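Local coordinates for hypothetical protein (Ruminococcus gnavus, PDB 4GL6) that is of unknown function but belongs to the DUF5037 family and combines an antiparallel sheet with a separate mixed sheet packed against helices, at residues 82-87 with 165-170; 12-17 with 56-61. One frame throughout, in Å; residues are numbered along the deposited sequence.

Contact 1. Residues 82-87 with 165-170; sequences KQMESM and EVYRDK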
loop_
_atom_site.group_PDB
_atom_site.type_symbol
_atom_site.label_atom_id
_atom_site.label_comp_id
_atom_site.label_asym_id
_atom_site.label_seq_id
_atom_site.Cartn_x
_atom_site.Cartn_y
_atom_site.Cartn_z
ATOM N N LYS A 82 -1.107 -0.530 -6.847
ATOM C CA LYS A 82 -1.196 -1.784 -7.628
ATOM C C LYS A 82 0.069 -1.991 -8.491
ATOM O O LYS A 82 0.618 -3.108 -8.566
ATOM C CB LYS A 82 -2.478 -1.811 -8.495
ATOM C CG LYS A 82 -2.761 -3.100 -9.286
ATOM C CD LYS A 82 -4.115 -3.032 -9.999
ATOM C CE LYS A 82 -4.342 -4.218 -10.936
ATOM N NZ LYS A 82 -4.216 -5.532 -10.245
ATOM N N GLN A 83 0.536 -0.910 -9.107
ATOM C CA GLN A 83 1.754 -0.946 -9.924
ATOM C C GLN A 83 3.012 -1.162 -9.103
ATOM O O GLN A 83 3.906 -1.890 -9.531
ATOM C CB GLN A 83 1.875 0.305 -10.790
ATOM C CG GLN A 83 0.955 0.246 -11.983
ATOM C CD GLN A 83 0.706 1.603 -12.545
ATOM O OE1 GLN A 83 1.343 2.019 -13.519
ATOM N NE2 GLN A 83 -0.193 2.333 -11.904
HETATM N N MSE A 84 3.086 -0.523 -7.940
HETATM C CA MSE A 84 4.241 -0.680 -7.024
HETATM C C MSE A 84 4.321 -2.156 -6.555
HETATM O O MSE A 84 5.378 -2.777 -6.602
HETATM C CB MSE A 84 4.158 0.295 -5.836
HETATM C CG MSE A 84 5.480 0.463 -5.099
HETATM SE SE MSE A 84 5.255 1.317 -3.390
HETATM C CE MSE A 84 7.099 1.462 -2.772
ATOM N N GLU A 85 3.172 -2.691 -6.158
ATOM C CA GLU A 85 3.021 -4.094 -5.772
ATOM C C GLU A 85 3.466 -5.035 -6.892
ATOM O O GLU A 85 4.226 -5.971 -6.656
ATOM C CB GLU A 85 1.558 -4.374 -5.400
ATOM C CG GLU A 85 1.161 -3.712 -4.081
ATOM C CD GLU A 85 -0.333 -3.646 -3.829
ATOM O OE1 GLU A 85 -1.135 -4.304 -4.533
ATOM O OE2 GLU A 85 -0.714 -2.903 -2.898
ATOM N N SER A 86 3.018 -4.747 -8.105
ATOM C CA SER A 86 3.334 -5.571 -9.262
ATOM C C SER A 86 4.849 -5.647 -9.531
ATOM O O SER A 86 5.398 -6.731 -9.724
ATOM C CB SER A 86 2.597 -5.034 -10.495
ATOM O OG SER A 86 2.766 -5.910 -11.585
HETATM N N MSE A 87 5.501 -4.486 -9.539
HETATM C CA MSE A 87 6.957 -4.377 -9.760
HETATM C C MSE A 87 7.784 -5.077 -8.660
HETATM O O MSE A 87 8.816 -5.699 -8.949
HETATM C CB MSE A 87 7.373 -2.902 -9.923
HETATM C CG MSE A 87 6.901 -2.252 -11.232
HETATM SE SE MSE A 87 7.308 -0.295 -11.358
HETATM C CE MSE A 87 5.690 0.463 -10.587
ATOM N N GLU A 165 17.496 -4.047 -7.762
ATOM C CA GLU A 165 17.094 -3.805 -9.159
ATOM C C GLU A 165 15.698 -3.189 -9.290
ATOM O O GLU A 165 15.509 -2.275 -10.106
ATOM C CB GLU A 165 17.234 -5.080 -10.029
ATOM C CG GLU A 165 16.579 -4.956 -11.424
ATOM C CD GLU A 165 17.102 -5.871 -12.523
ATOM O OE1 GLU A 165 18.026 -6.683 -12.293
ATOM O OE2 GLU A 165 16.573 -5.737 -13.654
ATOM N N VAL A 166 14.725 -3.702 -8.538
ATOM C CA VAL A 166 13.355 -3.142 -8.583
ATOM C C VAL A 166 13.379 -1.666 -8.138
ATOM O O VAL A 166 12.921 -0.774 -8.865
ATOM C CB VAL A 166 12.377 -3.953 -7.715
ATOM C CG1 VAL A 166 11.024 -3.269 -7.611
ATOM C CG2 VAL A 166 12.218 -5.354 -8.283
ATOM N N TYR A 167 13.977 -1.416 -6.981
ATOM C CA TYR A 167 14.064 -0.051 -6.436
ATOM C C TYR A 167 14.915 0.931 -7.257
ATOM O O TYR A 167 14.552 2.094 -7.388
ATOM C CB TYR A 167 14.423 -0.087 -4.929
ATOM C CG TYR A 167 13.201 -0.334 -4.052
ATOM C CD1 TYR A 167 12.540 -1.566 -4.060
ATOM C CD2 TYR A 167 12.680 0.674 -3.228
ATOM C CE1 TYR A 167 11.415 -1.795 -3.263
ATOM C CE2 TYR A 167 11.555 0.445 -2.423
ATOM C CZ TYR A 167 10.922 -0.783 -2.453
ATOM O OH TYR A 167 9.815 -0.989 -1.668
ATOM N N ARG A 168 16.000 0.465 -7.853
ATOM C CA ARG A 168 16.835 1.337 -8.696
ATOM C C ARG A 168 16.274 1.550 -10.117
ATOM O O ARG A 168 16.113 2.683 -10.565
ATOM C CB ARG A 168 18.242 0.760 -8.805
ATOM C CG ARG A 168 19.226 1.616 -9.604
ATOM C CD ARG A 168 20.550 0.914 -9.827
ATOM N NE ARG A 168 20.414 -0.362 -10.559
ATOM C CZ ARG A 168 20.655 -1.598 -10.089
ATOM N NH1 ARG A 168 21.110 -1.831 -8.845
ATOM N NH2 ARG A 168 20.465 -2.639 -10.901
ATOM N N ASP A 169 15.996 0.455 -10.812
ATOM C CA ASP A 169 15.616 0.497 -12.234
ATOM C C ASP A 169 14.128 0.627 -12.529
ATOM O O ASP A 169 13.778 1.226 -13.548
ATOM C CB ASP A 169 16.160 -0.751 -12.973
ATOM C CG ASP A 169 17.670 -0.953 -12.780
ATOM O OD1 ASP A 169 18.423 0.043 -12.719
ATOM O OD2 ASP A 169 18.108 -2.119 -12.656
ATOM N N LYS A 170 13.274 0.071 -11.666
ATOM C CA LYS A 170 11.821 0.035 -11.911
ATOM C C LYS A 170 11.064 1.177 -11.228
ATOM O O LYS A 170 10.264 1.838 -11.879
ATOM C CB LYS A 170 11.210 -1.340 -11.530
ATOM C CG LYS A 170 11.799 -2.565 -12.255
ATOM C CD LYS A 170 11.511 -2.649 -13.756
ATOM C CE LYS A 170 12.345 -3.749 -14.410
ATOM N NZ LYS A 170 12.216 -3.780 -15.891
#
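M87, a selenomethionine like M84, makes the largest single contribution to this contact, lying against V166 and K170 of the facing helix. Its side chain starts out toward 165-170 and runs extended as far as SE, which stops 3.7 Å from O of K170 and 4.0 Å from its CB. There the chain bends (chi3 -90°), and the methyl CE folds back toward helix 75-95 instead of continuing to K170. V166 works at the base of the same residue: its two methyls straddle a backbone oxygen, CG1 and CG2 each 3.5 Å from O of M87. CG1 also comes within 4.3 Å of M87 CB.

The segments belong to helices 75-95 and 156-171, whose local axes pass 11.2 Å apart at 124°. Helix 156-171 is the connection of a beta-alpha-beta crossover between the parallel neighbours 140-147 and 175-182, and M84 and Y167 both touch A142 of that mixed sheet. V166 widens the helix interface by touching I88 and A91. Deeper in, the extended chain of M84 carries CE to 3.8 Å from Y167 OH, a van der Waals contact; the hydroxyl itself hydrogen-bonds to the backbone O of L176. K170 closes the exposed margin: its CB faces M87, but the chain turns at chi2 (-68°) and takes NZ away from the 82-87 helix.

Contact 2. Residues 12-17 with 56-61; sequences TYLQEE and GSYFNP
Y58 reaches from its strand to Y13 and L14 of a helix, packing helix 6-18 onto one face of the four-stranded antiparallel sheet formed by 22-28, 40-46, 54-59 and 69-70. Strand 54-59 is an inner strand of that sheet, flanked by 40-46 and 69-70, and Y58 is its one residue within 56-61 to touch 12-17. On the helix, Y13 is directed to Y58 by a CG anti to its own N (chi1 158°); farther out, its hydroxyl hydrogen-bonds to OD2 of D73.

The CB of Y58 points toward the helix, and a first torsion of -58° sets CG beside the backbone N, from where the ring leans back along the strand over G56. On that side CE1 lies 4.0 Å from CA of G56, where no side chain intervenes. The other flank of the ring faces Y13: CE2 approaches Y13 CD2 at 3.9 Å and Y13 CE2 at 4.2 Å, with Y13 CD2 meeting the Y58 ring at its edge, near the ring plane. The two ring planes are turned about 72° from each other, and the contact is van der Waals in kind. I70 of the adjoining strand touches both tyrosines, while I10, earlier on the helix, also packs on Y58.

At the tip, OH of Y58 is still 4.1 Å from Y13 CD2. L14, which also touches C44 of strand 40-46, receives this far end of Y58. The phenol oxygen meets the branched end of the leucine: OH of Y58 lies 3.7 Å from CG of L14, 3.8 Å from CD1 of L14 and 3.6 Å from CD2 of L14.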
loop_
_atom_site.group_PDB
_atom_site.type_symbol
_atom_site.label_atom_id
_atom_site.label_comp_id
_atom_site.label_asym_id
_atom_site.label_seq_id
_atom_site.Cartn_x
_atom_site.Cartn_y
_atom_site.Cartn_z
ATOM N N THR A 12 -21.993 3.032 -5.223
ATOM C CA THR A 12 -22.654 3.565 -6.424
ATOM C C THR A 12 -21.802 4.626 -7.115
ATOM O O THR A 12 -21.686 4.619 -8.341
ATOM C CB THR A 12 -24.046 4.143 -6.106
ATOM O OG1 THR A 12 -24.840 3.111 -5.525
ATOM C CG2 THR A 12 -24.754 4.670 -7.369
ATOM N N TYR A 13 -21.196 5.511 -6.326
ATOM C CA TYR A 13 -20.315 6.540 -6.877
ATOM C C TYR A 13 -19.109 5.929 -7.619
ATOM O O TYR A 13 -18.860 6.277 -8.771
ATOM C CB TYR A 13 -19.843 7.540 -5.797
ATOM C CG TYR A 13 -18.575 8.247 -6.211
ATOM C CD1 TYR A 13 -18.599 9.270 -7.158
ATOM C CD2 TYR A 13 -17.335 7.834 -5.716
ATOM C CE1 TYR A 13 -17.418 9.891 -7.571
ATOM C CE2 TYR A 13 -16.158 8.437 -6.132
ATOM C CZ TYR A 13 -16.198 9.462 -7.060
ATOM O OH TYR A 13 -15.024 10.067 -7.434
ATOM N N LEU A 14 -18.372 5.049 -6.940
ATOM C CA LEU A 14 -17.174 4.403 -7.501
ATOM C C LEU A 14 -17.454 3.659 -8.809
ATOM O O LEU A 14 -16.681 3.794 -9.778
ATOM C CB LEU A 14 -16.506 3.478 -6.470
ATOM C CG LEU A 14 -15.803 4.170 -5.296
ATOM C CD1 LEU A 14 -15.353 3.209 -4.209
ATOM C CD2 LEU A 14 -14.584 4.930 -5.792
ATOM N N GLN A 15 -18.574 2.928 -8.847
ATOM C CA GLN A 15 -18.986 2.208 -10.053
ATOM C C GLN A 15 -19.308 3.174 -11.193
ATOM O O GLN A 15 -18.833 2.973 -12.311
ATOM C CB GLN A 15 -20.157 1.258 -9.778
ATOM C CG GLN A 15 -20.684 0.544 -11.025
ATOM C CD GLN A 15 -21.555 -0.652 -10.716
ATOM O OE1 GLN A 15 -22.135 -0.758 -9.635
ATOM N NE2 GLN A 15 -21.671 -1.555 -11.681
ATOM N N GLU A 16 -20.110 4.201 -10.902
ATOM C CA GLU A 16 -20.437 5.241 -11.886
ATOM C C GLU A 16 -19.196 6.001 -12.365
ATOM O O GLU A 16 -19.103 6.326 -13.538
ATOM C CB GLU A 16 -21.469 6.245 -11.342
ATOM C CG GLU A 16 -22.892 5.697 -11.236
ATOM C CD GLU A 16 -23.900 6.696 -10.653
ATOM O OE1 GLU A 16 -23.490 7.747 -10.111
ATOM O OE2 GLU A 16 -25.121 6.427 -10.733
ATOM N N GLU A 17 -18.243 6.253 -11.471
ATOM C CA GLU A 17 -17.032 7.006 -11.824
ATOM C C GLU A 17 -15.987 6.192 -12.601
ATOM O O GLU A 17 -15.302 6.765 -13.445
ATOM C CB GLU A 17 -16.387 7.603 -10.558
ATOM C CG GLU A 17 -15.266 8.634 -10.774
ATOM C CD GLU A 17 -15.716 9.950 -11.405
ATOM O OE1 GLU A 17 -16.935 10.226 -11.502
ATOM O OE2 GLU A 17 -14.834 10.743 -11.798
ATOM N N GLY A 56 -10.695 5.718 1.122
ATOM C CA GLY A 56 -11.314 6.870 0.476
ATOM C C GLY A 56 -11.918 7.751 1.562
ATOM O O GLY A 56 -12.308 7.270 2.624
ATOM N N SER A 57 -12.009 9.041 1.273
ATOM C CA SER A 57 -12.457 10.050 2.212
ATOM C C SER A 57 -13.742 10.688 1.626
ATOM O O SER A 57 -13.713 11.169 0.501
ATOM C CB SER A 57 -11.304 11.039 2.364
ATOM O OG SER A 57 -11.468 11.848 3.494
ATOM N N TYR A 58 -14.862 10.644 2.366
ATOM C CA TYR A 58 -16.176 11.170 1.911
ATOM C C TYR A 58 -16.879 12.022 2.983
ATOM O O TYR A 58 -16.508 11.994 4.150
ATOM C CB TYR A 58 -17.125 10.007 1.499
ATOM C CG TYR A 58 -16.581 9.104 0.407
ATOM C CD1 TYR A 58 -15.731 8.044 0.707
ATOM C CD2 TYR A 58 -16.895 9.322 -0.946
ATOM C CE1 TYR A 58 -15.201 7.222 -0.302
ATOM C CE2 TYR A 58 -16.373 8.507 -1.969
ATOM C CZ TYR A 58 -15.530 7.458 -1.651
ATOM O OH TYR A 58 -14.996 6.646 -2.627
ATOM N N PHE A 59 -17.869 12.804 2.547
ATOM C CA PHE A 59 -18.738 13.614 3.426
ATOM C C PHE A 59 -20.175 13.305 3.011
ATOM O O PHE A 59 -20.470 13.299 1.815
ATOM C CB PHE A 59 -18.420 15.110 3.304
ATOM C CG PHE A 59 -19.379 16.010 4.042
ATOM C CD1 PHE A 59 -19.236 16.238 5.413
ATOM C CD2 PHE A 59 -20.423 16.667 3.356
ATOM C CE1 PHE A 59 -20.126 17.086 6.082
ATOM C CE2 PHE A 59 -21.309 17.517 4.027
ATOM C CZ PHE A 59 -21.156 17.725 5.390
ATOM N N ASN A 60 -21.032 13.026 3.995
ATOM C CA ASN A 60 -22.431 12.674 3.765
ATOM C C ASN A 60 -23.306 13.782 4.345
ATOM O O ASN A 60 -23.363 13.905 5.567
ATOM C CB ASN A 60 -22.756 11.331 4.421
ATOM C CG ASN A 60 -24.166 10.869 4.142
ATOM O OD1 ASN A 60 -24.567 10.712 2.993
ATOM N ND2 ASN A 60 -24.916 10.627 5.193
ATOM N N PRO A 61 -23.991 14.588 3.483
ATOM C CA PRO A 61 -24.801 15.708 4.006
ATOM C C PRO A 61 -25.958 15.318 4.942
ATOM O O PRO A 61 -26.456 14.192 4.867
ATOM C CB PRO A 61 -25.322 16.393 2.737
ATOM C CG PRO A 61 -24.360 15.997 1.674
ATOM C CD PRO A 61 -23.971 14.596 2.003
#

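How the contacts relate
Contacts 1 and 2 lie on opposite sides of the chain's centre and do not touch: their centres are 30 Å apart and their nearest atoms about 14 Å. Contact 1 joins two helices beside the mixed sheet, whereas contact 2 sets a helix on the antiparallel one. In sequence, contact 2 closes before contact 1 opens, and strand 69-70, which borders strand 54-59, is followed shortly by helix 75-95. From that helix E85 touches H52, in the loop before strand 54-59, while its OE2 accepts a hydrogen bond from G103 N of strand 99-104, linking a loop beside one sheet to a strand of the other. No ligand or active site is established near either contact.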